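Local structure of biofilm-associated surface protein (Staphylococcus aureus, 7C7U) at residues Ser525-Asp530 against Gln535-Gly540. The protein is a calcium-binding, cell wall-anchored surface protein that probably acts as a switch modulating functional amyloid and biofilm formation. Numbering follows the deposited sequence.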
loop_
_atom_site.group_PDB
_atom_site.type_symbol
_atom_site.label_atom_id
_atom_site.label_comp_id
_atom_site.label_asym_id
_atom_site.label_seq_id
_atom_site.Cartn_x
_atom_site.Cartn_y
_atom_site.Cartn_z
ATOM N N SER A 525 3.741 34.118 18.529
ATOM C CA SER A 525 4.149 32.886 17.851
ATOM C C SER A 525 4.143 33.114 16.344
ATOM O O SER A 525 3.517 34.050 15.840
ATOM C CB SER A 525 3.246 31.690 18.208
ATOM O OG SER A 525 1.902 31.898 17.794
ATOM N N ILE A 526 4.873 32.254 15.628
ATOM C CA ILE A 526 4.987 32.314 14.173
ATOM C C ILE A 526 4.411 31.031 13.590
ATOM O O ILE A 526 4.750 29.934 14.045
ATOM C CB ILE A 526 6.452 32.496 13.727
ATOM C CG1 ILE A 526 7.086 33.681 14.448
ATOM C CG2 ILE A 526 6.546 32.692 12.225
ATOM C CD1 ILE A 526 8.596 33.708 14.365
ATOM N N ASN A 527 3.541 31.164 12.591
ATOM C CA ASN A 527 3.039 29.984 11.904
ATOM C C ASN A 527 4.123 29.420 10.979
ATOM O O ASN A 527 5.015 30.153 10.543
ATOM C CB ASN A 527 1.783 30.310 11.096
ATOM C CG ASN A 527 0.570 30.567 11.970
ATOM O OD1 ASN A 527 0.603 30.358 13.185
ATOM N ND2 ASN A 527 -0.520 30.996 11.345
ATOM N N PRO A 528 4.074 28.122 10.672
ATOM C CA PRO A 528 5.095 27.537 9.789
ATOM C C PRO A 528 5.209 28.302 8.473
ATOM O O PRO A 528 4.226 28.838 7.956
ATOM C CB PRO A 528 4.594 26.106 9.575
ATOM C CG PRO A 528 3.815 25.796 10.817
ATOM C CD PRO A 528 3.154 27.098 11.208
ATOM N N VAL A 529 6.437 28.396 7.961
ATOM C CA VAL A 529 6.743 29.156 6.754
ATOM C C VAL A 529 7.609 28.286 5.850
ATOM O O VAL A 529 8.600 27.711 6.310
ATOM C CB VAL A 529 7.473 30.477 7.085
ATOM C CG1 VAL A 529 7.828 31.227 5.809
ATOM C CG2 VAL A 529 6.635 31.357 8.026
ATOM N N ASP A 530 7.244 28.185 4.572
ATOM C CA ASP A 530 8.081 27.490 3.600
ATOM C C ASP A 530 8.587 28.474 2.549
ATOM O O ASP A 530 8.152 29.629 2.481
ATOM C CB ASP A 530 7.354 26.295 2.943
ATOM C CG ASP A 530 6.134 26.693 2.108
ATOM O OD1 ASP A 530 6.162 27.712 1.385
ATOM O OD2 ASP A 530 5.136 25.943 2.146
ATOM N N GLN A 535 4.473 35.488 2.754
ATOM C CA GLN A 535 3.964 36.147 3.948
ATOM C C GLN A 535 4.252 35.286 5.167
ATOM O O GLN A 535 4.292 34.055 5.083
ATOM C CB GLN A 535 2.461 36.456 3.854
ATOM C CG GLN A 535 1.558 35.239 3.839
ATOM C CD GLN A 535 0.104 35.613 3.648
ATOM O OE1 GLN A 535 -0.266 36.784 3.759
ATOM N NE2 GLN A 535 -0.731 34.621 3.355
ATOM N N ILE A 536 4.473 35.954 6.297
ATOM C CA ILE A 536 4.733 35.317 7.585
ATOM C C ILE A 536 3.582 35.679 8.519
ATOM O O ILE A 536 3.467 36.834 8.949
ATOM C CB ILE A 536 6.080 35.757 8.178
ATOM C CG1 ILE A 536 7.208 35.559 7.163
ATOM C CG2 ILE A 536 6.373 35.002 9.464
ATOM C CD1 ILE A 536 8.590 35.877 7.717
ATOM N N VAL A 537 2.738 34.699 8.839
ATOM C CA VAL A 537 1.614 34.919 9.745
ATOM C C VAL A 537 2.085 34.772 11.189
ATOM O O VAL A 537 2.751 33.789 11.543
ATOM C CB VAL A 537 0.467 33.945 9.439
ATOM C CG1 VAL A 537 -0.759 34.290 10.290
ATOM C CG2 VAL A 537 0.130 33.965 7.949
ATOM N N VAL A 538 1.733 35.752 12.029
ATOM C CA VAL A 538 2.084 35.752 13.445
ATOM C C VAL A 538 0.812 35.866 14.280
ATOM O O VAL A 538 -0.202 36.416 13.840
ATOM C CB VAL A 538 3.069 36.890 13.807
ATOM C CG1 VAL A 538 4.414 36.665 13.149
ATOM C CG2 VAL A 538 2.482 38.258 13.426
ATOM N N ASN A 539 0.882 35.326 15.497
ATOM C CA ASN A 539 -0.203 35.350 16.472
ATOM C C ASN A 539 0.282 36.039 17.739
ATOM O O ASN A 539 1.430 35.851 18.156
ATOM C CB ASN A 539 -0.689 33.932 16.806
ATOM C CG ASN A 539 -0.908 33.090 15.565
ATOM O OD1 ASN A 539 -1.854 33.313 14.819
ATOM N ND2 ASN A 539 -0.013 32.137 15.324
ATOM N N GLY A 540 -0.591 36.827 18.351
ATOM C CA GLY A 540 -0.212 37.566 19.547
ATOM C C GLY A 540 -1.382 38.382 20.036
ATOM O O GLY A 540 -2.437 38.461 19.393
HETATM O O HOH W 1 -2.782 31.663 12.978
#
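The side-chain amide of N539 reaches across to S525 and N527 and spends both hydrogens of ND2 there. One goes to S525 OG at 3.1 Å, the other to N527 OD1 at 2.8 Å, and both acceptors lie close to the N539 amide plane. The two amides are not coplanar: their planes stand 46° apart, and ND2 of N539 approaches N527 OD1 from above its carbonyl plane rather than along a lone pair. A water closes the pair into a ring, accepting from N527 ND2 and donating to N539 OD1. The water and the direct bonds give each amide's O and N distinct partners, consistent with one settled orientation for both. S525 OG sits between its backbone N and carbonyl carbon (chi1 63°), a rotation that brings it to N539 ND2. N527 also lays its ND2 against CG1 of V537, 3.5 Å away.

Beneath this polar face the backbones run antiparallel. S525 N donates to N539 O and N539 N to S525 O, each at 2.9 Å, and I526 faces V538 as the next, non-hydrogen-bonded pair. A further, nearly straight bond links N527 N to V537 O (172° at the hydrogen).

On the other face the side chains are apolar. I526 and I536 run alongside each other in the same direction, with their CG2 methyls 3.6 Å apart; V529 comes in roughly perpendicular to I536 and sets its CG2 against that same I536 methyl. The contact is thus a short antiparallel beta hairpin, extended through strand 535-539 to strand 567-571; its apolar side packs through I526 and I536 on L582 of strand 581-588, in a separate sheet, consistent with a beta sandwich, while N527 and N539 on the polar side meet strand 447-451, which belongs to another sheet.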